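PDB 5JOZ: Non-reducing end alpha-L-arabinofuranosidase BoGH43B from Bacteroides ovatus, which cleaves terminal non-reducing alpha-L-arabinofuranoside residues from xyloglucan side branches, converting 'S' units to 'X' units during xyloglucan breakdown. Local coordinates for residues A[434-438]-A[450-454]; A[270-274]-A[291-295]. All coordinates share one frame; numbering follows the deposited sequence.

Contact 1: A[434-438]-A[450-454]; sequences GEVIL and EIKAA
Ile-437 and Lys-452 face each other as an antiparallel hydrogen-bonded pair, and two backbone bonds join them. Ile-437 N gives its hydrogen to Lys-452 O at 2.9 Å with a nearly straight N-H...O angle of 171°, whereas the return bond from Lys-452 N to Ile-437 O is more bent, at 147°. Each carbonyl oxygen has a second, weaker visitor: Val-436 CA lies 3.5 Å from Lys-452 O, and Ile-451 CA lies 3.4 Å from Ile-437 O, both with CA-H...O geometry. The next pair, Leu-438 with Ile-451, is non-hydrogen-bonded and meets through side chains, which cross obliquely with Leu-438 CD2 3.7 Å from Ile-451 CG2. With CG1 taking the place between the backbone N and carbonyl carbon (chi1 63°), CG2 is the branch of Ile-451 that meets Leu-438. At the other end Ala-453 CB packs on Glu-435 O at 3.7 Å, and the methyl group CG2 of Val-436 approaches the same CB more loosely. Ile-437 and Lys-452 use the opposite face of the sheet; their CB atoms are 4.3 Å apart, and the extended lysine chain then leads away from the neighbouring strand. The arrangement is a beta hairpin of strands 436-442 and 446-453 in the concanavalin A-like domain. Strand 370-377 bonds to the outer side of the first strand through Val-376 and Ala-374, and strand 456-464 flanks the second, where Ile-451 pairs with Ala-458. Leu-438 also touches Leu-401 and Ile-451 touches Ala-412, so this face packs against strands 397-406 and 409-418 of the other sheet in the sandwich.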
ATOM      1  N   GLY A 434      -7.493 -33.228  12.698  1.00 32.07           N
ATOM      2  CA  GLY A 434      -8.147 -32.251  13.571  1.00 33.30           C
ATOM      3  C   GLY A 434      -7.664 -30.829  13.347  1.00 32.13           C
ATOM      4  O   GLY A 434      -6.613 -30.582  12.738  1.00 28.87           O
ATOM      5  N   GLU A 435      -8.443 -29.899  13.876  1.00 28.63           N
ATOM      6  CA  GLU A 435      -8.249 -28.474  13.627  1.00 29.65           C
ATOM      7  C   GLU A 435      -7.001 -27.957  14.336  1.00 26.94           C
ATOM      8  O   GLU A 435      -6.646 -28.438  15.404  1.00 25.77           O
ATOM      9  CB  GLU A 435      -9.495 -27.697  14.085  1.00 29.70           C
ATOM     10  CG  GLU A 435     -10.757 -28.035  13.287  1.00 29.92           C
ATOM     11  CD  GLU A 435     -10.904 -27.247  11.985  1.00 33.21           C
ATOM     12  OE1 GLU A 435     -11.840 -27.554  11.219  1.00 32.01           O
ATOM     13  OE2 GLU A 435     -10.116 -26.312  11.719  1.00 32.73           O
ATOM     14  N   VAL A 436      -6.323 -26.995  13.719  1.00 28.31           N
ATOM     15  CA  VAL A 436      -5.111 -26.402  14.289  1.00 25.10           C
ATOM     16  C   VAL A 436      -5.260 -24.892  14.266  1.00 26.09           C
ATOM     17  O   VAL A 436      -5.678 -24.311  13.261  1.00 25.21           O
ATOM     18  CB  VAL A 436      -3.832 -26.820  13.525  1.00 24.47           C
ATOM     19  CG1 VAL A 436      -2.576 -26.261  14.197  1.00 25.64           C
ATOM     20  CG2 VAL A 436      -3.741 -28.327  13.440  1.00 27.16           C
ATOM     21  N   ILE A 437      -4.948 -24.261  15.393  1.00 26.11           N
ATOM     22  CA  ILE A 437      -4.921 -22.818  15.479  1.00 25.41           C
ATOM     23  C   ILE A 437      -3.478 -22.427  15.336  1.00 24.32           C
ATOM     24  O   ILE A 437      -2.652 -22.799  16.171  1.00 22.04           O
ATOM     25  CB  ILE A 437      -5.465 -22.291  16.816  1.00 30.96           C
ATOM     26  CG1 ILE A 437      -6.941 -22.678  16.965  1.00 31.23           C
ATOM     27  CG2 ILE A 437      -5.267 -20.772  16.892  1.00 29.11           C
ATOM     28  CD1 ILE A 437      -7.548 -22.330  18.311  1.00 36.36           C
ATOM     29  N   LEU A 438      -3.183 -21.694  14.263  1.00 26.23           N
ATOM     30  CA  LEU A 438      -1.863 -21.148  14.013  1.00 24.47           C
ATOM     31  C   LEU A 438      -1.905 -19.702  14.398  1.00 24.98           C
ATOM     32  O   LEU A 438      -2.866 -19.012  14.088  1.00 29.48           O
ATOM     33  CB  LEU A 438      -1.502 -21.267  12.541  1.00 23.61           C
ATOM     34  CG  LEU A 438      -1.352 -22.669  11.975  1.00 23.34           C
ATOM     35  CD1 LEU A 438      -1.005 -22.546  10.506  1.00 24.99           C
ATOM     36  CD2 LEU A 438      -0.295 -23.486  12.699  1.00 24.26           C
ATOM     37  N   GLU A 450       3.228 -19.493  17.248  1.00 32.51           N
ATOM     38  CA  GLU A 450       2.591 -20.393  18.220  1.00 34.44           C
ATOM     39  C   GLU A 450       1.551 -21.300  17.549  1.00 36.59           C
ATOM     40  O   GLU A 450       0.951 -20.919  16.543  1.00 36.52           O
ATOM     41  CB  GLU A 450       1.911 -19.592  19.346  1.00 39.93           C
ATOM     42  CG  GLU A 450       2.806 -18.555  20.053  1.00 48.99           C
ATOM     43  CD  GLU A 450       2.684 -17.106  19.534  1.00 58.35           C
ATOM     44  OE1 GLU A 450       2.161 -16.869  18.415  1.00 53.84           O
ATOM     45  OE2 GLU A 450       3.127 -16.181  20.262  1.00 55.53           O
ATOM     46  N   ILE A 451       1.337 -22.487  18.130  1.00 29.97           N
ATOM     47  CA  ILE A 451       0.376 -23.467  17.632  1.00 33.52           C
ATOM     48  C   ILE A 451      -0.475 -24.049  18.764  1.00 34.23           C
ATOM     49  O   ILE A 451      -0.032 -24.130  19.911  1.00 32.07           O
ATOM     50  CB  ILE A 451       1.079 -24.613  16.860  1.00 34.63           C
ATOM     51  CG1 ILE A 451       2.010 -25.407  17.791  1.00 37.64           C
ATOM     52  CG2 ILE A 451       1.844 -24.044  15.671  1.00 34.13           C
ATOM     53  CD1 ILE A 451       2.889 -26.433  17.115  1.00 39.04           C
ATOM     54  N   LYS A 452      -1.703 -24.430  18.428  1.00 35.94           N
ATOM     55  CA  LYS A 452      -2.597 -25.136  19.348  1.00 40.77           C
ATOM     56  C   LYS A 452      -3.450 -26.198  18.616  1.00 37.87           C
ATOM     57  O   LYS A 452      -4.074 -25.927  17.584  1.00 32.04           O
ATOM     58  CB  LYS A 452      -3.506 -24.163  20.120  1.00 41.50           C
ATOM     59  CG  LYS A 452      -4.399 -24.872  21.135  1.00 48.44           C
ATOM     60  CD  LYS A 452      -5.170 -23.921  22.029  1.00 55.88           C
ATOM     61  CE  LYS A 452      -5.732 -24.658  23.236  1.00 57.39           C
ATOM     62  NZ  LYS A 452      -6.468 -23.734  24.140  1.00 62.16           N
ATOM     63  N   ALA A 453      -3.456 -27.403  19.173  1.00 37.26           N
ATOM     64  CA  ALA A 453      -4.362 -28.469  18.770  1.00 40.17           C
ATOM     65  C   ALA A 453      -4.623 -29.356  19.982  1.00 42.62           C
ATOM     66  O   ALA A 453      -4.122 -29.087  21.081  1.00 46.34           O
ATOM     67  CB  ALA A 453      -3.758 -29.280  17.631  1.00 38.87           C
ATOM     68  N   ALA A 454      -5.427 -30.395  19.783  1.00 48.21           N
ATOM     69  CA  ALA A 454      -5.593 -31.445  20.780  1.00 57.65           C
ATOM     70  C   ALA A 454      -4.218 -32.067  21.086  1.00 60.57           C
ATOM     71  O   ALA A 454      -3.490 -32.447  20.161  1.00 59.36           O
ATOM     72  CB  ALA A 454      -6.569 -32.502  20.273  1.00 54.73           C
TER

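Contact 2: A[270-274]-A[291-295]; sequences TFLAP and VQETY
Pro-274 lies over one face of the Tyr-295 ring, a CH-pi contact between strand 269-277 in the last blade of the GH43 five-bladed beta-propeller and residues 291-295, which follow that blade in the chain and lead into strand 294-296. Pro-274 CD sits 3.4 Å from the ring centroid and 14° off the ring normal, so the methylene projects onto the centre of the ring. Pro-274 CG widens the bump towards one flank, 3.7 Å from Tyr-295 CE1. The ring is brought here by a chi1 of -77°, which sets CG anti to the carbonyl carbon. Beside the proline the Leu-272 carbonyl meets the other flank obliquely, its O 3.7 Å from Tyr-295 CE2. Ala-273 supplies a smaller knob: its CB sits in the corner formed by the Tyr-295 hydroxyl and Val-291, 4.1 Å from Val-291 CG2. Val-291 spreads its two methyls along the strand, CG2 to Ala-273 and CG1 to Phe-271 CB at 4.2 Å. Phe-271 and Val-291 both also touch Ile-236 of strand 234-243, and the Phe-271 ring meets Phe-233 edge-to-face. No hydrogen bond joins the two segments directly, but Asn-7 ND2 bonds to both Leu-272 O and Gln-292 O. Strand 294-296 pairs with the N-terminal strand 4-6, where Tyr-295 bonds to Phe-5 through the backbone. With the Tyr-295 ring cut back to an alanine, Pro-274 would probably lose the flat surface that its CD rests on and the backbone N-H of Gln-292 its phenolic acceptor. Within 291-295 the backbone N of Gln-292 donates to Tyr-295 OH at 3.1 Å, with an N-H...O angle of 153°.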
ATOM      1  N   THR A 270       0.671   6.637   5.569  1.00 23.58           N
ATOM      2  CA  THR A 270       0.083   7.903   5.162  1.00 23.58           C
ATOM      3  C   THR A 270      -0.134   8.822   6.354  1.00 22.23           C
ATOM      4  O   THR A 270      -0.695   8.422   7.357  1.00 25.87           O
ATOM      5  CB  THR A 270      -1.249   7.670   4.434  1.00 25.50           C
ATOM      6  OG1 THR A 270      -0.999   6.978   3.209  1.00 31.76           O
ATOM      7  CG2 THR A 270      -1.952   8.987   4.108  1.00 26.73           C
ATOM      8  N   PHE A 271       0.273  10.075   6.188  1.00 22.32           N
ATOM      9  CA  PHE A 271       0.279  11.084   7.233  1.00 22.41           C
ATOM     10  C   PHE A 271      -0.568  12.280   6.800  1.00 23.04           C
ATOM     11  O   PHE A 271      -0.878  12.449   5.614  1.00 19.27           O
ATOM     12  CB  PHE A 271       1.717  11.537   7.508  1.00 22.64           C
ATOM     13  CG  PHE A 271       2.595  10.459   8.093  1.00 23.68           C
ATOM     14  CD1 PHE A 271       3.122   9.458   7.290  1.00 25.03           C
ATOM     15  CD2 PHE A 271       2.884  10.442   9.454  1.00 26.00           C
ATOM     16  CE1 PHE A 271       3.920   8.458   7.827  1.00 24.93           C
ATOM     17  CE2 PHE A 271       3.678   9.451  10.002  1.00 25.75           C
ATOM     18  CZ  PHE A 271       4.204   8.455   9.186  1.00 25.95           C
ATOM     19  N   LEU A 272      -0.917  13.110   7.780  1.00 22.89           N
ATOM     20  CA  LEU A 272      -1.753  14.298   7.581  1.00 25.55           C
ATOM     21  C   LEU A 272      -1.097  15.479   8.277  1.00 26.69           C
ATOM     22  O   LEU A 272      -0.712  15.364   9.446  1.00 26.92           O
ATOM     23  CB  LEU A 272      -3.140  14.058   8.184  1.00 26.81           C
ATOM     24  CG  LEU A 272      -4.204  15.153   8.026  1.00 27.32           C
ATOM     25  CD1 LEU A 272      -4.501  15.409   6.549  1.00 24.52           C
ATOM     26  CD2 LEU A 272      -5.469  14.726   8.746  1.00 24.71           C
ATOM     27  N   ALA A 273      -0.957  16.603   7.574  1.00 25.48           N
ATOM     28  CA  ALA A 273      -0.408  17.812   8.189  1.00 26.63           C
ATOM     29  C   ALA A 273      -1.101  19.087   7.689  1.00 26.37           C
ATOM     30  O   ALA A 273      -1.445  19.175   6.515  1.00 24.24           O
ATOM     31  CB  ALA A 273       1.092  17.884   7.946  1.00 26.27           C
ATOM     32  N   PRO A 274      -1.300  20.077   8.583  1.00 27.15           N
ATOM     33  CA  PRO A 274      -1.870  21.345   8.173  1.00 26.71           C
ATOM     34  C   PRO A 274      -0.841  22.171   7.407  1.00 27.06           C
ATOM     35  O   PRO A 274       0.335  22.176   7.762  1.00 28.18           O
ATOM     36  CB  PRO A 274      -2.220  22.013   9.503  1.00 28.72           C
ATOM     37  CG  PRO A 274      -1.181  21.507  10.450  1.00 28.48           C
ATOM     38  CD  PRO A 274      -0.823  20.125   9.983  1.00 30.64           C
ATOM     39  N   VAL A 291       6.584  17.215  10.041  1.00 25.46           N
ATOM     40  CA  VAL A 291       5.292  16.532  10.238  1.00 28.07           C
ATOM     41  C   VAL A 291       5.316  15.916  11.646  1.00 26.92           C
ATOM     42  O   VAL A 291       6.186  15.098  11.951  1.00 24.09           O
ATOM     43  CB  VAL A 291       5.031  15.483   9.123  1.00 24.79           C
ATOM     44  CG1 VAL A 291       3.826  14.600   9.440  1.00 26.81           C
ATOM     45  CG2 VAL A 291       4.820  16.199   7.794  1.00 26.83           C
ATOM     46  N   GLN A 292       4.368  16.346  12.479  1.00 27.05           N
ATOM     47  CA  GLN A 292       4.359  16.069  13.929  1.00 31.98           C
ATOM     48  C   GLN A 292       3.469  14.873  14.262  1.00 27.33           C
ATOM     49  O   GLN A 292       2.646  14.454  13.445  1.00 30.02           O
ATOM     50  CB  GLN A 292       3.850  17.300  14.720  1.00 31.99           C
ATOM     51  CG  GLN A 292       4.631  18.607  14.532  1.00 38.52           C
ATOM     52  CD  GLN A 292       6.079  18.576  15.038  1.00 46.29           C
ATOM     53  OE1 GLN A 292       6.945  19.268  14.499  1.00 49.30           O
ATOM     54  NE2 GLN A 292       6.347  17.782  16.070  1.00 53.99           N
ATOM     55  N   GLU A 293       3.622  14.374  15.484  1.00 23.31           N
ATOM     56  CA  GLU A 293       2.915  13.193  15.977  1.00 27.05           C
ATOM     57  C   GLU A 293       1.439  13.434  16.149  1.00 28.95           C
ATOM     58  O   GLU A 293       0.634  12.567  15.817  1.00 30.45           O
ATOM     59  CB  GLU A 293       3.500  12.708  17.312  1.00 23.88           C
ATOM     60  N   THR A 294       1.083  14.594  16.693  1.00 31.38           N
ATOM     61  CA  THR A 294      -0.322  14.957  16.873  1.00 31.26           C
ATOM     62  C   THR A 294      -0.549  16.392  16.390  1.00 30.66           C
ATOM     63  O   THR A 294       0.392  17.179  16.267  1.00 33.49           O
ATOM     64  CB  THR A 294      -0.797  14.791  18.347  1.00 35.26           C
ATOM     65  OG1 THR A 294      -0.308  15.862  19.146  1.00 37.99           O
ATOM     66  CG2 THR A 294      -0.312  13.483  18.969  1.00 36.57           C
ATOM     67  N   TYR A 295      -1.805  16.711  16.094  1.00 27.84           N
ATOM     68  CA  TYR A 295      -2.200  18.061  15.666  1.00 26.29           C
ATOM     69  C   TYR A 295      -3.609  18.312  16.148  1.00 26.83           C
ATOM     70  O   TYR A 295      -4.371  17.379  16.381  1.00 27.87           O
ATOM     71  CB  TYR A 295      -2.230  18.212  14.123  1.00 24.07           C
ATOM     72  CG  TYR A 295      -0.912  18.351  13.430  1.00 22.11           C
ATOM     73  CD1 TYR A 295      -0.228  19.557  13.434  1.00 20.80           C
ATOM     74  CD2 TYR A 295      -0.363  17.287  12.725  1.00 24.05           C
ATOM     75  CE1 TYR A 295       0.990  19.698  12.784  1.00 23.03           C
ATOM     76  CE2 TYR A 295       0.861  17.407  12.073  1.00 23.54           C
ATOM     77  CZ  TYR A 295       1.534  18.610  12.101  1.00 24.45           C
ATOM     78  OH  TYR A 295       2.741  18.721  11.447  1.00 22.96           O
TER

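Contact 2 lies at the beta-propeller and contact 1 in the concanavalin A-like sandwich; they follow one another along the chain, 270-274 with 291-295 closing before 434-438 with 450-454 begins. Their centres are 42 Å apart and their nearest atoms about 27 Å, so neither touches the other. Contact 2 is nearer the catalytic machinery: the Phe-271 side chain is about 11 Å from that of Asp-16, the inferred proton acceptor. Contact 1 is away from the annotated active-site residues, but the Glu-435 side chain comes within about 9 Å of the bound calcium ion, whose site includes Asp-313, Gly-341 and Asp-499. Contact 1 combines backbone hydrogen bonds with side-chain packing, whereas no hydrogen bond crosses contact 2.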